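Local coordinates for protein malonyl CoA reductase (malonate semialdehyde-forming) (Sulfolobus tokodaii, PDB 2EP5) that probably reduces malonyl-CoA to malonate semialdehyde with NADPH, as a member of the aspartate-semialdehyde dehydrogenase family, at residues A[10-15]-A[33-38]; A[43-48]-A[62-67]; A[154-159]-A[322-327]; A[206-211]-A[231-236]. All blocks are in the same frame, centred on the assembly; numbering follows the deposited sequence.

Interaction 1 (A[10-15]-A[33-38]); sequences LGSTGM and VKVSAS
Leu-10 and Ser-36 lie beside each other in two adjacent parallel strands, with Leu-10 CA 4.1 Å from Ser-36 CB. The Leu-10 side chain leaves in the other direction, into the apolar layer formed by Val-81 and by Ile-93 and Leu-97 of helix 87-99, so the backbone does most of its work here. Ser-36 OG is likewise occupied elsewhere, bonded to the carbonyl of Val-68. Gly-11 then takes the chain out of the strand with positive phi and psi (59° each), a left-handed conformation that a residue without a side chain adopts easily. This turn brings Ser-12 beside Ser-36, where it uses two donors on one acceptor. Ser-12 N reaches Ser-36 O at 3.1 Å, nearly in line with the carbonyl bond, and Ser-12 OG reaches Ser-36 O at 2.8 Å from above the carbonyl plane. The hydroxyl gets there because chi1 of 63° places it between its own N and carbonyl carbon; in that position Ser-12 OG also rests 3.4 Å from Val-35 CB. The two bonds probably help hold the loop and the serine rotamer. Thr-13 follows with a looser touch, its OG1 3.7 Å from Ala-37 CB; this buried oxygen has no modelled polar partner. Gly-14 then occupies the N-cap position of helix 15-24. A first strand, a turn carrying Gly-11 and Gly-14 and a helix, set against the adjacent parallel strand, form the glycine-rich loop of a Rossmann fold, which in this family probably receives the dinucleotide phosphates.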
loop_
_atom_site.group_PDB
_atom_site.type_symbol
_atom_site.label_atom_id
_atom_site.label_comp_id
_atom_site.label_asym_id
_atom_site.label_seq_id
_atom_site.Cartn_x
_atom_site.Cartn_y
_atom_site.Cartn_z
ATOM N N LEU A 10 24.041 0.554 -22.871
ATOM C CA LEU A 10 23.099 1.562 -23.358
ATOM C C LEU A 10 21.890 1.593 -22.412
ATOM O O LEU A 10 21.445 0.552 -21.940
ATOM C CB LEU A 10 22.642 1.218 -24.778
ATOM C CG LEU A 10 23.488 1.678 -25.982
ATOM C CD1 LEU A 10 24.984 1.540 -25.708
ATOM C CD2 LEU A 10 23.084 0.864 -27.191
ATOM N N GLY A 11 21.366 2.785 -22.138
ATOM C CA GLY A 11 20.240 2.893 -21.230
ATOM C C GLY A 11 20.639 2.319 -19.880
ATOM O O GLY A 11 20.019 1.378 -19.387
ATOM N N SER A 12 21.687 2.894 -19.291
ATOM C CA SER A 12 22.230 2.450 -18.010
ATOM C C SER A 12 21.613 3.165 -16.816
ATOM O O SER A 12 21.880 2.816 -15.670
ATOM C CB SER A 12 23.739 2.687 -17.987
ATOM O OG SER A 12 24.033 4.075 -18.079
ATOM N N THR A 13 20.788 4.162 -17.098
ATOM C CA THR A 13 20.144 4.975 -16.070
ATOM C C THR A 13 18.829 4.418 -15.515
ATOM O O THR A 13 18.473 4.692 -14.367
ATOM C CB THR A 13 19.934 6.405 -16.628
ATOM O OG1 THR A 13 21.155 7.141 -16.494
ATOM C CG2 THR A 13 18.821 7.122 -15.925
ATOM N N GLY A 14 18.109 3.643 -16.315
ATOM C CA GLY A 14 16.848 3.090 -15.851
ATOM C C GLY A 14 17.006 1.999 -14.807
ATOM O O GLY A 14 18.117 1.731 -14.346
ATOM N N MET A 15 15.897 1.361 -14.434
ATOM C CA MET A 15 15.939 0.293 -13.440
ATOM C C MET A 15 16.749 -0.904 -13.915
ATOM O O MET A 15 17.625 -1.383 -13.197
ATOM C CB MET A 15 14.528 -0.170 -13.070
ATOM C CG MET A 15 13.801 0.757 -12.115
ATOM S SD MET A 15 12.243 0.054 -11.504
ATOM C CE MET A 15 12.847 -0.972 -10.165
ATOM N N VAL A 33 33.189 -0.714 -19.141
ATOM C CA VAL A 33 34.039 0.452 -19.300
ATOM C C VAL A 33 33.301 1.671 -19.819
ATOM O O VAL A 33 33.851 2.771 -19.818
ATOM C CB VAL A 33 35.209 0.155 -20.252
ATOM C CG1 VAL A 33 35.995 -1.047 -19.744
ATOM C CG2 VAL A 33 34.687 -0.093 -21.665
ATOM N N LYS A 34 32.062 1.479 -20.261
ATOM C CA LYS A 34 31.268 2.591 -20.787
ATOM C C LYS A 34 29.769 2.447 -20.553
ATOM O O LYS A 34 29.176 1.396 -20.801
ATOM C CB LYS A 34 31.519 2.773 -22.295
ATOM C CG LYS A 34 32.879 3.361 -22.637
ATOM C CD LYS A 34 33.110 3.412 -24.130
ATOM C CE LYS A 34 34.420 4.111 -24.434
ATOM N NZ LYS A 34 34.647 4.238 -25.893
ATOM N N VAL A 35 29.167 3.525 -20.068
ATOM C CA VAL A 35 27.742 3.559 -19.810
ATOM C C VAL A 35 27.202 4.734 -20.597
ATOM O O VAL A 35 27.855 5.779 -20.710
ATOM C CB VAL A 35 27.425 3.754 -18.307
ATOM C CG1 VAL A 35 27.824 2.518 -17.535
ATOM C CG2 VAL A 35 28.161 4.972 -17.769
ATOM N N SER A 36 26.009 4.548 -21.146
ATOM C CA SER A 36 25.366 5.569 -21.946
ATOM C C SER A 36 24.023 5.935 -21.345
ATOM O O SER A 36 23.410 5.141 -20.635
ATOM C CB SER A 36 25.186 5.052 -23.376
ATOM O OG SER A 36 24.592 6.021 -24.211
ATOM N N ALA A 37 23.583 7.156 -21.626
ATOM C CA ALA A 37 22.310 7.660 -21.135
ATOM C C ALA A 37 21.851 8.737 -22.107
ATOM O O ALA A 37 22.386 8.847 -23.215
ATOM C CB ALA A 37 22.473 8.242 -19.736
ATOM N N SER A 38 20.870 9.531 -21.690
ATOM C CA SER A 38 20.341 10.595 -22.532
ATOM C C SER A 38 21.440 11.602 -22.878
ATOM O O SER A 38 22.404 11.771 -22.124
ATOM C CB SER A 38 19.180 11.303 -21.827
ATOM O OG SER A 38 19.632 11.987 -20.670
#

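Interaction 2 (A[43-48]-A[62-67]); sequences GKKYKD and VQDLPI
Asp-64 OD1 takes two lysines at once, Lys-45 NZ at 3.0 Å and Lys-47 NZ at 3.2 Å, in a small salt-bridge network. Lys-45 comes from above the carboxylate plane, whereas Lys-47 meets the oxygen on its syn side and close to the plane. Both lysine chains are extended beyond CG and run alongside the aspartate. In Lys-47, chi1 of 71° sets CG between the backbone N and the carbonyl carbon, and CB and CG run close by Gln-63 O. The other carboxylate oxygen, OD2, receives a weak bond from the amide of Gln-63, which may help to steady the carboxylate's rotation. With an alanine in place of this aspartate, the two ammonium groups would probably lose their shared counter-charge and be free to swing into solvent.

Beneath the charges, a set of backbone bonds ties 43-48 to 62-67. Gly-43 N donates to Ile-67 O, Ile-67 N to Lys-44 O, Tyr-46 N to Leu-65 O at 2.8 Å, and Lys-47 N to Gln-63 O at 2.8 Å. Lys-45 and Pro-66 form a single beta bridge within it.

Further inward, Tyr-46 has CG anti to its backbone N (chi1 -176°), which sends the ring away from the lysines. Ile-67 CD1 meets the ring edge, 3.9 Å from Tyr-46 CD1, while Val-62 CG2 lies 4.4 Å from Tyr-46 CD2. The hydroxyl probably bonds to Ser-12 O, and Val-35 and Val-21 pack about this buried side chain. The contact thus pairs an outer ionic layer, likely to be weakened by salt and solvent, with backbone bonds and an apolar inner side.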
loop_
_atom_site.group_PDB
_atom_site.type_symbol
_atom_site.label_atom_id
_atom_site.label_comp_id
_atom_site.label_asym_id
_atom_site.label_seq_id
_atom_site.Cartn_x
_atom_site.Cartn_y
_atom_site.Cartn_z
ATOM N N GLY A 43 29.076 13.134 -21.048
ATOM C CA GLY A 43 30.182 13.925 -20.544
ATOM C C GLY A 43 30.264 13.942 -19.029
ATOM O O GLY A 43 31.344 14.097 -18.462
ATOM N N LYS A 44 29.120 13.791 -18.368
ATOM C CA LYS A 44 29.078 13.779 -16.913
ATOM C C LYS A 44 29.401 12.376 -16.417
ATOM O O LYS A 44 29.271 11.403 -17.161
ATOM C CB LYS A 44 27.686 14.174 -16.410
ATOM C CG LYS A 44 27.165 15.522 -16.893
ATOM C CD LYS A 44 27.974 16.694 -16.361
ATOM C CE LYS A 44 27.230 18.011 -16.596
ATOM N NZ LYS A 44 27.975 19.214 -16.133
ATOM N N LYS A 45 29.829 12.275 -15.162
ATOM C CA LYS A 45 30.142 10.976 -14.572
ATOM C C LYS A 45 28.831 10.263 -14.273
ATOM O O LYS A 45 27.810 10.904 -14.030
ATOM C CB LYS A 45 30.943 11.141 -13.273
ATOM C CG LYS A 45 32.395 11.540 -13.479
ATOM C CD LYS A 45 33.107 11.729 -12.153
ATOM C CE LYS A 45 34.606 11.913 -12.350
ATOM N NZ LYS A 45 35.315 12.096 -11.042
ATOM N N TYR A 46 28.866 8.936 -14.290
ATOM C CA TYR A 46 27.675 8.147 -14.024
ATOM C C TYR A 46 26.986 8.572 -12.728
ATOM O O TYR A 46 25.760 8.695 -12.682
ATOM C CB TYR A 46 28.033 6.660 -13.951
ATOM C CG TYR A 46 26.834 5.758 -13.782
ATOM C CD1 TYR A 46 25.913 5.580 -14.821
ATOM C CD2 TYR A 46 26.596 5.099 -12.574
ATOM C CE1 TYR A 46 24.785 4.772 -14.659
ATOM C CE2 TYR A 46 25.474 4.291 -12.401
ATOM C CZ TYR A 46 24.573 4.134 -13.446
ATOM O OH TYR A 46 23.465 3.342 -13.272
ATOM N N LYS A 47 27.769 8.806 -11.678
ATOM C CA LYS A 47 27.201 9.197 -10.392
ATOM C C LYS A 47 26.483 10.537 -10.435
ATOM O O LYS A 47 25.599 10.799 -9.629
ATOM C CB LYS A 47 28.287 9.246 -9.320
ATOM C CG LYS A 47 29.261 10.397 -9.481
ATOM C CD LYS A 47 30.400 10.284 -8.484
ATOM C CE LYS A 47 31.353 11.468 -8.597
ATOM N NZ LYS A 47 32.564 11.274 -7.745
ATOM N N ASP A 48 26.852 11.384 -11.387
ATOM C CA ASP A 48 26.228 12.696 -11.485
ATOM C C ASP A 48 25.026 12.722 -12.407
ATOM O O ASP A 48 24.313 13.722 -12.467
ATOM C CB ASP A 48 27.248 13.739 -11.960
ATOM C CG ASP A 48 28.314 14.037 -10.914
ATOM O OD1 ASP A 48 27.952 14.289 -9.749
ATOM O OD2 ASP A 48 29.515 14.027 -11.257
ATOM N N VAL A 62 32.082 1.927 -11.100
ATOM C CA VAL A 62 31.239 2.528 -12.135
ATOM C C VAL A 62 30.811 3.976 -11.887
ATOM O O VAL A 62 30.474 4.694 -12.831
ATOM C CB VAL A 62 29.956 1.689 -12.368
ATOM C CG1 VAL A 62 30.324 0.250 -12.692
ATOM C CG2 VAL A 62 29.063 1.741 -11.139
ATOM N N GLN A 63 30.827 4.411 -10.631
ATOM C CA GLN A 63 30.407 5.771 -10.297
ATOM C C GLN A 63 31.082 6.870 -11.112
ATOM O O GLN A 63 30.446 7.871 -11.453
ATOM C CB GLN A 63 30.619 6.052 -8.805
ATOM C CG GLN A 63 32.047 5.874 -8.318
ATOM C CD GLN A 63 32.258 6.425 -6.914
ATOM O OE1 GLN A 63 31.460 6.174 -6.007
ATOM N NE2 GLN A 63 33.341 7.174 -6.730
ATOM N N ASP A 64 32.361 6.692 -11.427
ATOM C CA ASP A 64 33.074 7.710 -12.188
ATOM C C ASP A 64 33.096 7.489 -13.700
ATOM O O ASP A 64 33.589 8.339 -14.443
ATOM C CB ASP A 64 34.505 7.863 -11.656
ATOM C CG ASP A 64 34.552 8.527 -10.282
ATOM O OD1 ASP A 64 33.949 9.608 -10.119
ATOM O OD2 ASP A 64 35.195 7.970 -9.368
ATOM N N LEU A 65 32.558 6.358 -14.154
ATOM C CA LEU A 65 32.507 6.058 -15.585
ATOM C C LEU A 65 31.812 7.210 -16.303
ATOM O O LEU A 65 30.713 7.623 -15.928
ATOM C CB LEU A 65 31.743 4.751 -15.835
ATOM C CG LEU A 65 32.374 3.464 -15.291
ATOM C CD1 LEU A 65 31.462 2.280 -15.560
ATOM C CD2 LEU A 65 33.733 3.252 -15.949
ATOM N N PRO A 66 32.444 7.745 -17.355
ATOM C CA PRO A 66 31.855 8.862 -18.100
ATOM C C PRO A 66 30.693 8.407 -18.973
ATOM O O PRO A 66 30.712 7.293 -19.506
ATOM C CB PRO A 66 33.032 9.372 -18.921
ATOM C CG PRO A 66 33.714 8.076 -19.305
ATOM C CD PRO A 66 33.678 7.264 -18.009
ATOM N N ILE A 67 29.678 9.260 -19.101
ATOM C CA ILE A 67 28.518 8.944 -19.927
ATOM C C ILE A 67 28.877 9.250 -21.386
ATOM O O ILE A 67 29.343 10.340 -21.711
ATOM C CB ILE A 67 27.271 9.789 -19.538
ATOM C CG1 ILE A 67 26.916 9.589 -18.060
ATOM C CG2 ILE A 67 26.086 9.390 -20.413
ATOM C CD1 ILE A 67 26.478 8.187 -17.708
#

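Interaction 3 (A[154-159]-A[322-327]); sequences AIMSMP and LVVLGD
Ile-155 points its CB at strand 322-326, and the two branches that fork from it settle on Gly-326. CG2, anti to the backbone N, sits 3.8 Å from Gly-326 N and also grazes Val-324 CG2. CG1 passes over the glycine, 4.2 Å from Gly-326 CA, and the extended chi2 of 172° carries CD1 onward until it lies 3.5 Å from Gly-326 O. The fit depends on the bare glycine: a CB on Gly-326 would come within 2.9 Å of Ile-155 CG2. Cutting the isoleucine back to alanine is likely to open a gap above Gly-326 and uncover its peptide.

Val-324, two residues before Gly-326 and on the same strand face, has both methyls in use. Its CG1 meets Met-156 SD at 3.8 Å, the bent methionine chain bringing the sulfur back toward the strand although its CB points away. Val-324 CG2 faces the Pro-159 ring, 4.3 Å from CD, and Pro-159 CB also meets Leu-322 CD1. No hydrogen bond joins the two segments; the contact is apolar packing.

The helix segment runs across the strand at 133° between their directions, with axes 8.2 Å apart, and is kinked at Pro-159, whose nitrogen has no bond to the preceding turn. Cys-151, the predicted acyl-thioester residue, begins helix 151-160, and the Ile-155 side chain also touches His-244, the predicted proton acceptor. Strand 319-326 is flanked by strands 244-251 and 308-316 in the mixed sheet, so the helix packs on one sheet face, while Ser-157 touches Leu-212 and Leu-215 of helix 204-215.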
loop_
_atom_site.group_PDB
_atom_site.type_symbol
_atom_site.label_atom_id
_atom_site.label_comp_id
_atom_site.label_asym_id
_atom_site.label_seq_id
_atom_site.Cartn_x
_atom_site.Cartn_y
_atom_site.Cartn_z
ATOM N N ALA A 154 10.026 -14.221 -20.696
ATOM C CA ALA A 154 11.206 -14.912 -20.195
ATOM C C ALA A 154 10.835 -15.793 -19.008
ATOM O O ALA A 154 11.197 -16.968 -18.955
ATOM C CB ALA A 154 12.260 -13.903 -19.779
ATOM N N ILE A 155 10.102 -15.221 -18.060
ATOM C CA ILE A 155 9.700 -15.960 -16.876
ATOM C C ILE A 155 8.769 -17.127 -17.222
ATOM O O ILE A 155 8.982 -18.254 -16.774
ATOM C CB ILE A 155 9.027 -15.009 -15.846
ATOM C CG1 ILE A 155 10.046 -13.950 -15.394
ATOM C CG2 ILE A 155 8.517 -15.804 -14.636
ATOM C CD1 ILE A 155 9.470 -12.836 -14.534
ATOM N N MET A 156 7.750 -16.859 -18.032
ATOM C CA MET A 156 6.794 -17.891 -18.431
ATOM C C MET A 156 7.412 -19.056 -19.207
ATOM O O MET A 156 6.977 -20.202 -19.068
ATOM C CB MET A 156 5.688 -17.279 -19.288
ATOM C CG MET A 156 4.872 -16.200 -18.608
ATOM S SD MET A 156 4.195 -16.706 -17.012
ATOM C CE MET A 156 4.598 -15.232 -16.023
ATOM N N SER A 157 8.423 -18.771 -20.024
ATOM C CA SER A 157 9.057 -19.807 -20.832
ATOM C C SER A 157 9.786 -20.879 -20.034
ATOM O O SER A 157 9.900 -22.017 -20.489
ATOM C CB SER A 157 10.027 -19.178 -21.838
ATOM O OG SER A 157 11.129 -18.557 -21.198
ATOM N N MET A 158 10.269 -20.527 -18.844
ATOM C CA MET A 158 11.005 -21.478 -18.016
ATOM C C MET A 158 10.258 -22.787 -17.750
ATOM O O MET A 158 10.774 -23.866 -18.036
ATOM C CB MET A 158 11.400 -20.832 -16.686
ATOM C CG MET A 158 12.270 -19.596 -16.836
ATOM S SD MET A 158 13.835 -19.962 -17.643
ATOM C CE MET A 158 14.839 -20.467 -16.245
ATOM N N PRO A 159 9.037 -22.714 -17.195
ATOM C CA PRO A 159 8.317 -23.961 -16.932
ATOM C C PRO A 159 7.750 -24.640 -18.180
ATOM O O PRO A 159 7.588 -25.858 -18.208
ATOM C CB PRO A 159 7.230 -23.528 -15.956
ATOM C CG PRO A 159 6.917 -22.157 -16.407
ATOM C CD PRO A 159 8.278 -21.554 -16.692
ATOM N N LEU A 322 -0.407 -24.490 -12.976
ATOM C CA LEU A 322 0.781 -24.191 -12.198
ATOM C C LEU A 322 0.971 -22.687 -12.082
ATOM O O LEU A 322 0.518 -21.927 -12.941
ATOM C CB LEU A 322 2.016 -24.853 -12.826
ATOM C CG LEU A 322 2.518 -24.462 -14.216
ATOM C CD1 LEU A 322 3.267 -23.137 -14.149
ATOM C CD2 LEU A 322 3.453 -25.539 -14.724
ATOM N N VAL A 323 1.610 -22.271 -10.988
ATOM C CA VAL A 323 1.894 -20.865 -10.710
ATOM C C VAL A 323 3.410 -20.676 -10.685
ATOM O O VAL A 323 4.134 -21.396 -9.990
ATOM C CB VAL A 323 1.309 -20.419 -9.338
ATOM C CG1 VAL A 323 1.684 -18.970 -9.057
ATOM C CG2 VAL A 323 -0.222 -20.573 -9.338
ATOM N N VAL A 324 3.886 -19.707 -11.455
ATOM C CA VAL A 324 5.311 -19.430 -11.529
ATOM C C VAL A 324 5.584 -17.976 -11.158
ATOM O O VAL A 324 4.768 -17.089 -11.409
ATOM C CB VAL A 324 5.847 -19.707 -12.942
ATOM C CG1 VAL A 324 5.152 -18.792 -13.943
ATOM C CG2 VAL A 324 7.357 -19.511 -12.981
ATOM N N LEU A 325 6.742 -17.741 -10.558
ATOM C CA LEU A 325 7.127 -16.405 -10.142
ATOM C C LEU A 325 8.585 -16.186 -10.503
ATOM O O LEU A 325 9.391 -17.108 -10.436
ATOM C CB LEU A 325 6.926 -16.264 -8.633
ATOM C CG LEU A 325 7.053 -14.911 -7.899
ATOM C CD1 LEU A 325 8.354 -14.852 -7.132
ATOM C CD2 LEU A 325 6.931 -13.754 -8.876
ATOM N N GLY A 326 8.910 -14.965 -10.906
ATOM C CA GLY A 326 10.277 -14.637 -11.258
ATOM C C GLY A 326 10.569 -13.157 -11.075
ATOM O O GLY A 326 9.657 -12.329 -11.080
ATOM N N ASP A 327 11.842 -12.824 -10.890
ATOM C CA ASP A 327 12.257 -11.434 -10.728
ATOM C C ASP A 327 12.291 -10.864 -12.150
ATOM O O ASP A 327 13.138 -11.257 -12.962
ATOM C CB ASP A 327 13.651 -11.384 -10.104
ATOM C CG ASP A 327 14.098 -9.973 -9.765
ATOM O OD1 ASP A 327 13.764 -9.030 -10.516
ATOM O OD2 ASP A 327 14.808 -9.811 -8.749
#

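Interaction 4 (A[206-211]-A[231-236]); sequences DKIAKE and STVTSI
Ile-208 and Val-233 meet at a slant, the isoleucine reaching from the helix and the valine rising from the strand. Two methyl contacts join them: Ile-208 CD1 lies 4.0 Å from Val-233 CG2, and Ile-208 CG2 lies 4.1 Å from Val-233 CG1. With CG1 beside the backbone N (chi1 -70°) and chi2 extended, the isoleucine stretches past the valine, and its CD1 ends 3.7 Å from Ser-235 OG. The Ser-235 hydroxyl has its polar partner in Thr-176 OG1 of the neighbouring strand.

One residue on, Ala-209 brings its CB to one of the same valine methyls, 4.2 Å from Val-233 CG1. Ala-209 CB also faces Ser-231, lying 3.9 Å from Ser-231 OG, a buried oxygen with no modelled hydrogen-bond partner. The small alanine probably allows the close approach here, Ala-209 and Ser-231 being the nearest pair of CA atoms.

Helix 206-211 and strand 231-236 run in roughly opposed directions, 148° apart, with 8.2 Å between axes. Glu-205, just before the helix segment, binds the backbone N of Ser-235. On the reverse face of the strand, Thr-232 and Thr-234 bond to Glu-316 and Arg-321 of another subunit. A mixed sheet with a helix on one face and a partner subunit on the other is characteristic of the dimerisation domain of this dehydrogenase family.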
loop_
_atom_site.group_PDB
_atom_site.type_symbol
_atom_site.label_atom_id
_atom_site.label_comp_id
_atom_site.label_asym_id
_atom_site.label_seq_id
_atom_site.Cartn_x
_atom_site.Cartn_y
_atom_site.Cartn_z
ATOM N N ASP A 206 0.229 -9.668 -26.451
ATOM C CA ASP A 206 0.649 -10.099 -27.769
ATOM C C ASP A 206 2.133 -10.484 -27.768
ATOM O O ASP A 206 2.522 -11.481 -28.382
ATOM C CB ASP A 206 0.382 -8.991 -28.784
ATOM C CG ASP A 206 0.518 -9.473 -30.213
ATOM O OD1 ASP A 206 -0.152 -10.473 -30.563
ATOM O OD2 ASP A 206 1.292 -8.857 -30.982
ATOM N N LYS A 207 2.958 -9.697 -27.076
ATOM C CA LYS A 207 4.391 -9.980 -26.985
ATOM C C LYS A 207 4.653 -11.310 -26.281
ATOM O O LYS A 207 5.556 -12.060 -26.660
ATOM C CB LYS A 207 5.109 -8.873 -26.213
ATOM C CG LYS A 207 5.199 -7.544 -26.935
ATOM C CD LYS A 207 5.851 -6.505 -26.047
ATOM C CE LYS A 207 5.852 -5.135 -26.703
ATOM N NZ LYS A 207 6.286 -4.082 -25.742
ATOM N N ILE A 208 3.866 -11.601 -25.250
ATOM C CA ILE A 208 4.042 -12.840 -24.510
ATOM C C ILE A 208 3.770 -14.044 -25.392
ATOM O O ILE A 208 4.622 -14.919 -25.537
ATOM C CB ILE A 208 3.110 -12.896 -23.272
ATOM C CG1 ILE A 208 3.592 -11.890 -22.221
ATOM C CG2 ILE A 208 3.068 -14.321 -22.698
ATOM C CD1 ILE A 208 2.757 -11.869 -20.957
ATOM N N ALA A 209 2.581 -14.084 -25.982
ATOM C CA ALA A 209 2.187 -15.192 -26.845
ATOM C C ALA A 209 3.144 -15.417 -28.016
ATOM O O ALA A 209 3.603 -16.534 -28.237
ATOM C CB ALA A 209 0.758 -14.971 -27.365
ATOM N N LYS A 210 3.447 -14.366 -28.764
ATOM C CA LYS A 210 4.343 -14.505 -29.905
ATOM C C LYS A 210 5.764 -14.895 -29.516
ATOM O O LYS A 210 6.322 -15.858 -30.052
ATOM C CB LYS A 210 4.373 -13.208 -30.717
ATOM C CG LYS A 210 3.033 -12.841 -31.336
ATOM C CD LYS A 210 3.169 -11.656 -32.296
ATOM C CE LYS A 210 1.802 -11.198 -32.808
ATOM N NZ LYS A 210 1.000 -12.346 -33.333
ATOM N N GLU A 211 6.354 -14.151 -28.584
ATOM C CA GLU A 211 7.720 -14.433 -28.149
ATOM C C GLU A 211 7.872 -15.832 -27.576
ATOM O O GLU A 211 8.898 -16.479 -27.763
ATOM C CB GLU A 211 8.176 -13.392 -27.127
ATOM C CG GLU A 211 8.529 -12.059 -27.753
ATOM C CD GLU A 211 8.924 -11.013 -26.724
ATOM O OE1 GLU A 211 9.629 -11.362 -25.755
ATOM O OE2 GLU A 211 8.538 -9.840 -26.893
ATOM N N SER A 231 -1.709 -19.838 -27.333
ATOM C CA SER A 231 -1.927 -19.259 -26.021
ATOM C C SER A 231 -2.717 -17.960 -25.993
ATOM O O SER A 231 -2.567 -17.105 -26.862
ATOM C CB SER A 231 -0.581 -19.069 -25.306
ATOM O OG SER A 231 0.439 -18.696 -26.213
ATOM N N THR A 232 -3.574 -17.837 -24.984
ATOM C CA THR A 232 -4.382 -16.641 -24.781
ATOM C C THR A 232 -3.959 -16.108 -23.407
ATOM O O THR A 232 -4.040 -16.811 -22.394
ATOM C CB THR A 232 -5.896 -16.977 -24.806
ATOM O OG1 THR A 232 -6.274 -17.337 -26.140
ATOM C CG2 THR A 232 -6.730 -15.784 -24.369
ATOM N N VAL A 233 -3.492 -14.869 -23.369
ATOM C CA VAL A 233 -3.026 -14.326 -22.105
ATOM C C VAL A 233 -3.677 -13.034 -21.673
ATOM O O VAL A 233 -4.057 -12.205 -22.495
ATOM C CB VAL A 233 -1.463 -14.183 -22.113
ATOM C CG1 VAL A 233 -0.919 -14.530 -23.501
ATOM C CG2 VAL A 233 -1.034 -12.795 -21.691
ATOM N N THR A 234 -3.813 -12.891 -20.361
ATOM C CA THR A 234 -4.401 -11.710 -19.749
ATOM C C THR A 234 -3.366 -11.167 -18.766
ATOM O O THR A 234 -3.055 -11.815 -17.754
ATOM C CB THR A 234 -5.695 -12.087 -19.002
ATOM O OG1 THR A 234 -6.568 -12.780 -19.906
ATOM C CG2 THR A 234 -6.400 -10.845 -18.469
ATOM N N SER A 235 -2.819 -9.993 -19.071
ATOM C CA SER A 235 -1.798 -9.387 -18.218
ATOM C C SER A 235 -2.373 -8.295 -17.328
ATOM O O SER A 235 -2.952 -7.316 -17.805
ATOM C CB SER A 235 -0.658 -8.823 -19.068
ATOM O OG SER A 235 -0.084 -9.833 -19.875
ATOM N N ILE A 236 -2.178 -8.467 -16.024
ATOM C CA ILE A 236 -2.703 -7.549 -15.037
ATOM C C ILE A 236 -1.613 -6.891 -14.201
ATOM O O ILE A 236 -0.624 -7.530 -13.840
ATOM C CB ILE A 236 -3.677 -8.300 -14.110
ATOM C CG1 ILE A 236 -4.847 -8.837 -14.942
ATOM C CG2 ILE A 236 -4.163 -7.392 -13.001
ATOM C CD1 ILE A 236 -5.755 -9.769 -14.194
#

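In the fold
Interactions 1 and 2 adjoin, with centres 10 Å apart, in the dinucleotide-binding half. Tyr-46 OH joins the glycine-rich loop to the 43-48/62-67 turn, and Val-35 CG2, packing 3.6 Å from Ile-67 CD1, joins strand 30-36 to it. Interactions 3 and 4 form a second pair, with centres 13 Å apart and both on the mixed sheet, but their nearest atoms remain about 5 Å apart. Interaction 3 lies closest to the predicted catalytic residues: the side chain of Ile-155 is about 5 Å from that of Cys-151, against about 8 Å for Ile-208. Interactions 1 and 3, centres 27 Å apart, lie on opposite sides of the chain's centre.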